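Local coordinates for protein galactose-1-phosphate uridylyltransferase (Pyrobaculum aerophilum str. IM2, PDB 6K9Z) that probably transfers uridylyl groups between UDP-glucose and hexose 1-phosphates such as galactose 1-phosphate, and binds zinc and iron(III) ions, at residues P151-E156 and V250-P255; A155-S160 and Q261-H266; R41-L46 and E82-D87. The protein carries 1 engineered substitution. One frame throughout, in Å; residues are numbered along the deposited sequence.

Interaction 1. Residues P151-E156 and V250-P255; sequences PRVRAE and VLHQAP. With FE (Fe (III) ion), chain E.
Both carboxylate oxygens of Glu156 grip one iron(III) ion, OE1 at 2.2 Å and OE2 at 2.3 Å from the metal, and ND1 of His252 meets the same ion at 2.2 Å. With chi1 -61° Glu156 sets CG opposite its carbonyl carbon, and the chain then runs extended, carrying the carboxylate from the helix across to the strand. The carboxylate stands almost square to the imidazole, the planes 87° apart, and with both oxygens on the iron, OE1 and OE2 of Glu156 each lie 3.2 Å from ND1 of His252. That closeness is imposed by the shared metal and is no hydrogen bond. Water 1 also binds the iron, and His266 and Glu268 complete the protein ligands of this two-histidine, two-glutamate site. In the fold, the first turn of helix 151-167 lies against the end of strand 247-252, which belongs to the large antiparallel half-barrel sheet; the short axes approach to 10.0 Å at 33°. Beside the metal the contact is van der Waals packing. Val153 puts CG2 3.6 Å from CD2 of His252, while its other methyl, CG1, rests 3.6 Å from the backbone O of Gln253. Farther along the ring, CD of Arg152 reaches CE1 of His252 at 4.0 Å, the guanidinium turned nearly parallel to the imidazole. NH2 of Arg152 goes on to a salt bridge with Glu11 of the second subunit. NE2 of His252 is hydrogen-bonded to the carbonyl O of Gly288 of the second subunit, which helps to fix the rotation of the ring.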
loop_
_atom_site.group_PDB
_atom_site.type_symbol
_atom_site.label_atom_id
_atom_site.label_comp_id
_atom_site.label_asym_id
_atom_site.label_seq_id
_atom_site.Cartn_x
_atom_site.Cartn_y
_atom_site.Cartn_z
ATOM N N PRO A 151 -11.747 -0.111 -0.689
ATOM C CA PRO A 151 -11.616 -0.342 0.750
ATOM C C PRO A 151 -11.072 0.848 1.554
ATOM O O PRO A 151 -11.585 1.072 2.650
ATOM C CB PRO A 151 -10.717 -1.587 0.861
ATOM C CG PRO A 151 -11.099 -2.351 -0.399
ATOM C CD PRO A 151 -11.259 -1.277 -1.463
ATOM N N ARG A 152 -10.116 1.604 1.014
ATOM C CA ARG A 152 -9.529 2.719 1.797
ATOM C C ARG A 152 -10.599 3.798 1.997
ATOM O O ARG A 152 -10.725 4.340 3.082
ATOM C CB ARG A 152 -8.295 3.291 1.107
ATOM C CG ARG A 152 -7.726 4.522 1.817
ATOM C CD ARG A 152 -6.348 5.026 1.378
ATOM N NE ARG A 152 -5.442 4.001 1.767
ATOM C CZ ARG A 152 -4.966 3.848 2.974
ATOM N NH1 ARG A 152 -5.192 4.742 3.900
ATOM N NH2 ARG A 152 -4.184 2.817 3.233
ATOM N N VAL A 153 -11.413 4.018 0.966
ATOM C CA VAL A 153 -12.505 5.026 1.052
ATOM C C VAL A 153 -13.606 4.484 1.953
ATOM O O VAL A 153 -14.094 5.273 2.765
ATOM C CB VAL A 153 -13.023 5.457 -0.337
ATOM C CG1 VAL A 153 -14.211 6.429 -0.186
ATOM C CG2 VAL A 153 -11.865 6.066 -1.145
ATOM N N ARG A 154 -13.916 3.186 1.907
ATOM C CA ARG A 154 -14.907 2.587 2.824
ATOM C C ARG A 154 -14.467 2.867 4.265
ATOM O O ARG A 154 -15.338 3.187 5.081
ATOM C CB ARG A 154 -15.074 1.085 2.628
ATOM C CG ARG A 154 -16.134 0.439 3.522
ATOM C CD ARG A 154 -16.364 -1.027 3.184
ATOM N NE ARG A 154 -17.156 -1.326 1.953
ATOM C CZ ARG A 154 -16.657 -1.633 0.702
ATOM N NH1 ARG A 154 -15.353 -1.608 0.454
ATOM N NH2 ARG A 154 -17.492 -1.953 -0.297
ATOM N N ALA A 155 -13.205 2.602 4.617
ATOM C CA ALA A 155 -12.697 2.802 6.001
ATOM C C ALA A 155 -12.920 4.292 6.363
ATOM O O ALA A 155 -13.443 4.587 7.467
ATOM C CB ALA A 155 -11.245 2.415 6.085
ATOM N N GLU A 156 -12.621 5.209 5.432
ATOM C CA GLU A 156 -12.725 6.660 5.728
ATOM C C GLU A 156 -14.210 7.015 5.927
ATOM O O GLU A 156 -14.522 7.823 6.840
ATOM C CB GLU A 156 -12.127 7.523 4.631
ATOM C CG GLU A 156 -10.637 7.340 4.329
ATOM C CD GLU A 156 -9.962 8.478 3.589
ATOM O OE1 GLU A 156 -10.686 9.445 3.153
ATOM O OE2 GLU A 156 -8.716 8.446 3.447
ATOM N N VAL A 250 -5.059 10.855 -5.816
ATOM C CA VAL A 250 -6.344 10.131 -5.779
ATOM C C VAL A 250 -7.397 11.095 -5.241
ATOM O O VAL A 250 -7.123 11.872 -4.374
ATOM C CB VAL A 250 -6.228 8.829 -4.953
ATOM C CG1 VAL A 250 -5.876 9.095 -3.511
ATOM C CG2 VAL A 250 -7.446 7.920 -5.085
ATOM N N LEU A 251 -8.575 10.987 -5.804
ATOM C CA LEU A 251 -9.781 11.713 -5.351
ATOM C C LEU A 251 -10.578 10.814 -4.408
ATOM O O LEU A 251 -11.097 9.794 -4.859
ATOM C CB LEU A 251 -10.636 12.100 -6.548
ATOM C CG LEU A 251 -11.996 12.730 -6.206
ATOM C CD1 LEU A 251 -11.788 13.904 -5.251
ATOM C CD2 LEU A 251 -12.716 13.168 -7.482
ATOM N N HIS A 252 -10.687 11.201 -3.157
ATOM C CA HIS A 252 -11.524 10.535 -2.129
ATOM C C HIS A 252 -12.836 11.318 -2.112
ATOM O O HIS A 252 -12.812 12.476 -1.674
ATOM C CB HIS A 252 -10.793 10.571 -0.794
ATOM C CG HIS A 252 -9.704 9.566 -0.709
ATOM N ND1 HIS A 252 -8.931 9.420 0.432
ATOM C CD2 HIS A 252 -9.335 8.604 -1.580
ATOM C CE1 HIS A 252 -8.089 8.413 0.229
ATOM N NE2 HIS A 252 -8.281 7.884 -0.989
ATOM N N GLN A 253 -13.911 10.689 -2.590
ATOM C CA GLN A 253 -15.245 11.325 -2.557
ATOM C C GLN A 253 -16.261 10.305 -2.057
ATOM O O GLN A 253 -15.969 9.120 -1.893
ATOM C CB GLN A 253 -15.570 11.924 -3.915
ATOM C CG GLN A 253 -15.754 10.910 -5.023
ATOM C CD GLN A 253 -16.244 11.552 -6.300
ATOM O OE1 GLN A 253 -17.054 12.464 -6.267
ATOM N NE2 GLN A 253 -15.786 11.068 -7.441
ATOM N N ALA A 254 -17.474 10.750 -1.861
ATOM C CA ALA A 254 -18.586 9.851 -1.550
ATOM C C ALA A 254 -18.799 8.823 -2.656
ATOM O O ALA A 254 -18.592 9.038 -3.864
ATOM C CB ALA A 254 -19.848 10.633 -1.352
ATOM N N PRO A 255 -19.399 7.689 -2.260
ATOM C CA PRO A 255 -19.928 6.778 -3.257
ATOM C C PRO A 255 -21.002 7.469 -4.098
ATOM O O PRO A 255 -21.628 8.433 -3.617
ATOM C CB PRO A 255 -20.510 5.618 -2.482
ATOM C CG PRO A 255 -19.932 5.804 -1.077
ATOM C CD PRO A 255 -19.761 7.309 -0.879
HETATM FE FE FE E . -8.820 10.451 2.419
HETATM O O HOH W 1 -8.333 11.144 4.488
#

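Interaction 2. Residues A155-S160 and Q261-H266; sequences AELQAS and QYYHLH. With FE (Fe (III) ion), chain E; ZN (zinc ion), chain D.
A chi1 of -163° in Tyr263 turns CG away from the backbone N and lays the ring against helix 151-167, with Leu157 over one face and Glu156 at its hydroxyl edge; Leu157, at chi1 -78°, brings CD2 onto that face. The methyl makes a CH-pi contact, 3.7 Å from CD2 to the ring centroid, and lies closest to CG of Tyr263 at 3.4 Å. At the ring edge OH of Tyr263 donates to OE1 of Glu156 over 2.6 Å, arriving on the anti side and 33° out of the carboxylate plane. A phenylalanine here would probably keep the CH-pi packing but leave OE1 without its donor and the carboxylate less firmly oriented. Ser160 OG gives its proton to Glu156 O at 2.7 Å, and water 2 bridges Ser160 O to Tyr262 O. The segment 261-266, which leads into strand 266-271 of the half-barrel, serves two metals: His266 NE2 binds the iron(III), whereas His264 ND1 binds a zinc ion completed by Cys170, Cys173 and His211. His266 ND1 donates to His264 O at 2.8 Å, in the plane of its own ring, so its other nitrogen is left to the iron. Tyr263 is thus a second-shell residue, and its short bond probably draws negative charge on OE1 away from the metal.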
loop_
_atom_site.group_PDB
_atom_site.type_symbol
_atom_site.label_atom_id
_atom_site.label_comp_id
_atom_site.label_asym_id
_atom_site.label_seq_id
_atom_site.Cartn_x
_atom_site.Cartn_y
_atom_site.Cartn_z
ATOM N N ALA A 155 -13.205 2.602 4.617
ATOM C CA ALA A 155 -12.697 2.802 6.001
ATOM C C ALA A 155 -12.920 4.292 6.363
ATOM O O ALA A 155 -13.443 4.587 7.467
ATOM C CB ALA A 155 -11.245 2.415 6.085
ATOM N N GLU A 156 -12.621 5.209 5.432
ATOM C CA GLU A 156 -12.725 6.660 5.728
ATOM C C GLU A 156 -14.210 7.015 5.927
ATOM O O GLU A 156 -14.522 7.823 6.840
ATOM C CB GLU A 156 -12.127 7.523 4.631
ATOM C CG GLU A 156 -10.637 7.340 4.329
ATOM C CD GLU A 156 -9.962 8.478 3.589
ATOM O OE1 GLU A 156 -10.686 9.445 3.153
ATOM O OE2 GLU A 156 -8.716 8.446 3.447
ATOM N N LEU A 157 -15.087 6.448 5.114
ATOM C CA LEU A 157 -16.544 6.737 5.181
ATOM C C LEU A 157 -17.067 6.257 6.528
ATOM O O LEU A 157 -17.852 6.974 7.196
ATOM C CB LEU A 157 -17.230 6.026 4.028
ATOM C CG LEU A 157 -17.104 6.690 2.655
ATOM C CD1 LEU A 157 -17.455 5.705 1.585
ATOM C CD2 LEU A 157 -17.954 7.958 2.531
ATOM N N GLN A 158 -16.663 5.057 6.944
ATOM C CA GLN A 158 -17.174 4.490 8.194
ATOM C C GLN A 158 -16.678 5.374 9.350
ATOM O O GLN A 158 -17.491 5.727 10.222
ATOM C CB GLN A 158 -16.811 3.007 8.317
ATOM C CG GLN A 158 -17.356 2.390 9.594
ATOM C CD GLN A 158 -18.872 2.357 9.567
ATOM O OE1 GLN A 158 -19.496 2.209 8.505
ATOM N NE2 GLN A 158 -19.503 2.472 10.738
ATOM N N ALA A 159 -15.398 5.730 9.422
ATOM C CA ALA A 159 -14.908 6.568 10.540
ATOM C C ALA A 159 -15.624 7.930 10.507
ATOM O O ALA A 159 -15.957 8.419 11.605
ATOM C CB ALA A 159 -13.414 6.790 10.450
ATOM N N SER A 160 -15.770 8.514 9.321
ATOM C CA SER A 160 -16.386 9.848 9.114
ATOM C C SER A 160 -17.837 9.834 9.617
ATOM O O SER A 160 -18.260 10.761 10.364
ATOM C CB SER A 160 -16.317 10.259 7.706
ATOM O OG SER A 160 -14.977 10.481 7.308
ATOM N N GLN A 261 -23.602 14.166 4.173
ATOM C CA GLN A 261 -23.359 15.210 5.199
ATOM C C GLN A 261 -22.060 14.907 5.962
ATOM O O GLN A 261 -21.479 15.858 6.482
ATOM C CB GLN A 261 -24.546 15.271 6.161
ATOM C CG GLN A 261 -25.731 16.034 5.599
ATOM C CD GLN A 261 -26.890 16.003 6.585
ATOM O OE1 GLN A 261 -27.170 14.983 7.228
ATOM N NE2 GLN A 261 -27.542 17.141 6.756
ATOM N N TYR A 262 -21.628 13.645 6.034
ATOM C CA TYR A 262 -20.611 13.170 7.016
ATOM C C TYR A 262 -19.259 12.956 6.338
ATOM O O TYR A 262 -18.228 12.800 7.058
ATOM C CB TYR A 262 -21.023 11.857 7.681
ATOM C CG TYR A 262 -21.399 10.747 6.731
ATOM C CD1 TYR A 262 -22.715 10.608 6.305
ATOM C CD2 TYR A 262 -20.446 9.850 6.256
ATOM C CE1 TYR A 262 -23.088 9.607 5.431
ATOM C CE2 TYR A 262 -20.808 8.859 5.356
ATOM C CZ TYR A 262 -22.123 8.740 4.959
ATOM O OH TYR A 262 -22.503 7.767 4.090
ATOM N N TYR A 263 -19.265 12.941 5.012
ATOM C CA TYR A 263 -18.006 12.801 4.248
ATOM C C TYR A 263 -17.819 13.994 3.329
ATOM O O TYR A 263 -18.768 14.670 2.943
ATOM C CB TYR A 263 -17.968 11.481 3.498
ATOM C CG TYR A 263 -16.586 11.067 3.020
ATOM C CD1 TYR A 263 -15.613 10.683 3.920
ATOM C CD2 TYR A 263 -16.291 10.932 1.668
ATOM C CE1 TYR A 263 -14.379 10.192 3.509
ATOM C CE2 TYR A 263 -15.036 10.490 1.238
ATOM C CZ TYR A 263 -14.089 10.113 2.163
ATOM O OH TYR A 263 -12.882 9.617 1.715
ATOM N N HIS A 264 -16.542 14.354 3.186
ATOM C CA HIS A 264 -16.058 15.563 2.472
ATOM C C HIS A 264 -14.999 15.145 1.445
ATOM O O HIS A 264 -14.012 14.513 1.853
ATOM C CB HIS A 264 -15.484 16.489 3.553
ATOM C CG HIS A 264 -15.278 17.920 3.193
ATOM N ND1 HIS A 264 -15.577 18.935 4.073
ATOM C CD2 HIS A 264 -14.743 18.508 2.106
ATOM C CE1 HIS A 264 -15.264 20.090 3.534
ATOM N NE2 HIS A 264 -14.750 19.856 2.329
ATOM N N LEU A 265 -15.194 15.640 0.171
ATOM C CA LEU A 265 -14.280 15.093 -0.841
ATOM C C LEU A 265 -12.917 15.730 -0.650
ATOM O O LEU A 265 -12.806 16.899 -0.112
ATOM C CB LEU A 265 -14.793 15.332 -2.258
ATOM C CG LEU A 265 -14.963 16.767 -2.726
ATOM C CD1 LEU A 265 -13.681 17.443 -3.171
ATOM C CD2 LEU A 265 -15.946 16.799 -3.915
ATOM N N HIS A 266 -11.856 15.160 -1.094
ATOM C CA HIS A 266 -10.490 15.747 -1.009
ATOM C C HIS A 266 -9.613 15.005 -2.013
ATOM O O HIS A 266 -9.875 13.775 -2.235
ATOM C CB HIS A 266 -9.933 15.670 0.420
ATOM C CG HIS A 266 -10.113 14.327 1.074
ATOM N ND1 HIS A 266 -11.343 13.895 1.598
ATOM C CD2 HIS A 266 -9.237 13.337 1.327
ATOM C CE1 HIS A 266 -11.189 12.684 2.120
ATOM N NE2 HIS A 266 -9.916 12.338 2.029
HETATM FE FE FE E . -8.820 10.451 2.419
HETATM ZN ZN ZN D . -17.232 18.675 5.694
HETATM O O HOH W 2 -17.384 13.267 9.612
HETATM O O HOH W 1 -8.333 11.144 4.488
#

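Interaction 3. Residues R41-L46 and E82-D87; sequences RGWDVL and ETPQHD. With ZN (zinc ion), chain C.
Trp43 and Pro84 pack together where two loops meet at the edge of the half-barrel, the one leading into strand 46-49 and the other leaving strand 76-81; Leu46 and Val81, where strands and loops join, share backbone hydrogen bonding. The tight part centres on Pro84. The indole's chi1 of 50° holds CG between the backbone N and the carbonyl carbon and lays the six-membered ring against the Thr83-Pro84 peptide, with CZ3 of Trp43 3.6 Å from N of Pro84. Asp44 O presses in at 3.4 Å from CD of Pro84. CB of Pro84 sits over one face in a CH-pi contact, 4.3 Å from the centroid of the six-membered ring of Trp43 and 16° off its normal; on the opposite face lies CD2 of Leu46. On the solvent side, the exposed Asp44 side chain turns away from 82-87 to a salt bridge with Lys101. Along the inner flank, Gln98 of helix 96-114 bonds both Asp44 O and Glu82 O through NE2, and CG2 of Val45 makes only a marginal contact, 4.0 Å from O of Glu82. An ST turn, Thr83 OG1 accepting from Gln85 N at 3.0 Å, bends the chain around Pro84; beyond it ND1 of His86 binds, at 1.9 Å, the zinc ion shared with Cys30, Cys33 and His138.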
loop_
_atom_site.group_PDB
_atom_site.type_symbol
_atom_site.label_atom_id
_atom_site.label_comp_id
_atom_site.label_asym_id
_atom_site.label_seq_id
_atom_site.Cartn_x
_atom_site.Cartn_y
_atom_site.Cartn_z
ATOM N N ARG A 41 -8.887 13.566 -33.732
ATOM C CA ARG A 41 -8.201 14.889 -33.712
ATOM C C ARG A 41 -9.181 16.019 -33.369
ATOM O O ARG A 41 -10.395 15.769 -33.357
ATOM C CB ARG A 41 -7.498 15.160 -35.044
ATOM C CG ARG A 41 -6.339 14.221 -35.338
ATOM C CD ARG A 41 -5.660 14.611 -36.637
ATOM N NE ARG A 41 -4.558 13.723 -36.970
ATOM C CZ ARG A 41 -3.330 13.836 -36.482
ATOM N NH1 ARG A 41 -2.392 12.984 -36.851
ATOM N NH2 ARG A 41 -3.045 14.806 -35.631
ATOM N N GLY A 42 -8.641 17.207 -33.077
ATOM C CA GLY A 42 -9.433 18.405 -32.720
ATOM C C GLY A 42 -10.016 18.393 -31.316
ATOM O O GLY A 42 -11.046 19.056 -31.107
ATOM N N TRP A 43 -9.386 17.676 -30.384
ATOM C CA TRP A 43 -9.888 17.595 -28.985
ATOM C C TRP A 43 -8.893 18.232 -28.008
ATOM O O TRP A 43 -7.682 18.196 -28.283
ATOM C CB TRP A 43 -10.161 16.136 -28.604
ATOM C CG TRP A 43 -9.028 15.207 -28.916
ATOM C CD1 TRP A 43 -8.855 14.482 -30.058
ATOM C CD2 TRP A 43 -7.902 14.896 -28.075
ATOM N NE1 TRP A 43 -7.707 13.742 -29.987
ATOM C CE2 TRP A 43 -7.100 13.974 -28.781
ATOM C CE3 TRP A 43 -7.495 15.300 -26.799
ATOM C CZ2 TRP A 43 -5.921 13.454 -28.252
ATOM C CZ3 TRP A 43 -6.328 14.787 -26.279
ATOM C CH2 TRP A 43 -5.553 13.877 -26.997
ATOM N N ASP A 44 -9.412 18.820 -26.925
ATOM C CA ASP A 44 -8.579 19.412 -25.853
ATOM C C ASP A 44 -8.353 18.325 -24.808
ATOM O O ASP A 44 -7.232 18.298 -24.221
ATOM C CB ASP A 44 -9.242 20.652 -25.234
ATOM C CG ASP A 44 -9.190 21.894 -26.114
ATOM O OD1 ASP A 44 -8.168 22.083 -26.810
ATOM O OD2 ASP A 44 -10.164 22.667 -26.074
ATOM N N VAL A 45 -9.410 17.542 -24.518
ATOM C CA VAL A 45 -9.392 16.450 -23.510
ATOM C C VAL A 45 -10.184 15.279 -24.067
ATOM O O VAL A 45 -11.197 15.494 -24.715
ATOM C CB VAL A 45 -9.960 16.898 -22.152
ATOM C CG1 VAL A 45 -10.056 15.741 -21.181
ATOM C CG2 VAL A 45 -9.157 18.050 -21.555
ATOM N N LEU A 46 -9.693 14.072 -23.840
ATOM C CA LEU A 46 -10.338 12.854 -24.343
ATOM C C LEU A 46 -10.482 11.868 -23.204
ATOM O O LEU A 46 -9.485 11.644 -22.538
ATOM C CB LEU A 46 -9.424 12.299 -25.429
ATOM C CG LEU A 46 -10.150 11.600 -26.550
ATOM C CD1 LEU A 46 -11.165 12.547 -27.159
ATOM C CD2 LEU A 46 -9.157 11.103 -27.589
ATOM N N GLU A 82 -5.105 14.102 -21.044
ATOM C CA GLU A 82 -5.181 15.421 -20.387
ATOM C C GLU A 82 -4.885 16.590 -21.333
ATOM O O GLU A 82 -5.203 17.703 -20.946
ATOM C CB GLU A 82 -4.236 15.419 -19.206
ATOM C CG GLU A 82 -4.737 14.530 -18.087
ATOM C CD GLU A 82 -3.688 14.343 -16.991
ATOM O OE1 GLU A 82 -2.537 14.781 -17.226
ATOM O OE2 GLU A 82 -4.071 13.928 -15.876
ATOM N N THR A 83 -4.257 16.326 -22.475
ATOM C CA THR A 83 -3.808 17.345 -23.464
ATOM C C THR A 83 -3.465 16.591 -24.730
ATOM O O THR A 83 -3.020 15.449 -24.639
ATOM C CB THR A 83 -2.567 18.109 -22.966
ATOM O OG1 THR A 83 -2.055 18.915 -24.016
ATOM C CG2 THR A 83 -1.454 17.166 -22.522
ATOM N N PRO A 84 -3.643 17.189 -25.925
ATOM C CA PRO A 84 -3.154 16.605 -27.167
ATOM C C PRO A 84 -1.610 16.643 -27.272
ATOM O O PRO A 84 -1.065 15.902 -28.028
ATOM C CB PRO A 84 -3.874 17.473 -28.240
ATOM C CG PRO A 84 -4.174 18.793 -27.576
ATOM C CD PRO A 84 -4.372 18.461 -26.125
ATOM N N GLN A 85 -0.967 17.487 -26.456
ATOM C CA GLN A 85 0.511 17.662 -26.502
ATOM C C GLN A 85 1.213 16.556 -25.706
ATOM O O GLN A 85 0.966 16.444 -24.495
ATOM C CB GLN A 85 0.897 19.029 -25.933
ATOM C CG GLN A 85 0.496 20.198 -26.818
ATOM C CD GLN A 85 0.927 21.525 -26.241
ATOM O OE1 GLN A 85 0.943 22.545 -26.924
ATOM N NE2 GLN A 85 1.285 21.521 -24.968
ATOM N N HIS A 86 2.024 15.749 -26.393
ATOM C CA HIS A 86 2.791 14.639 -25.769
ATOM C C HIS A 86 3.928 15.131 -24.865
ATOM O O HIS A 86 4.109 14.539 -23.790
ATOM C CB HIS A 86 3.337 13.700 -26.850
ATOM C CG HIS A 86 3.892 12.431 -26.305
ATOM N ND1 HIS A 86 3.187 11.249 -26.339
ATOM C CD2 HIS A 86 5.073 12.153 -25.714
ATOM C CE1 HIS A 86 3.912 10.294 -25.797
ATOM N NE2 HIS A 86 5.072 10.824 -25.404
ATOM N N ASP A 87 4.665 16.161 -25.298
ATOM C CA ASP A 87 5.873 16.600 -24.544
ATOM C C ASP A 87 5.572 17.608 -23.430
ATOM O O ASP A 87 6.096 18.731 -23.492
ATOM C CB ASP A 87 7.002 17.063 -25.469
ATOM C CG ASP A 87 8.373 16.865 -24.844
ATOM O OD1 ASP A 87 8.607 15.774 -24.283
ATOM O OD2 ASP A 87 9.191 17.804 -24.910
HETATM ZN ZN ZN C . 1.394 10.974 -27.012
#

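How the interactions relate
From the N terminus, interaction 3 comes first: its 35-residue loop closes before the other two open, joining the loop that enters strand 46-49 to the one that leaves strand 76-81. Helix 151-167 then starts both remaining contacts. Interaction 1 returns to it from strand 247-252, interaction 2 from the loop before strand 266-271. These two loops are staggered: interaction 2 starts slightly later, sharing Ala155 and Glu156, and closes later, so neither encloses the other. They also share water 1 and the iron(III), and His252 N probably bonds His266 O between the strands. The second subunit reaches both. Interaction 3 lies on the opposite side of the chain's centre, about 29 Å from interaction 1 centre to centre.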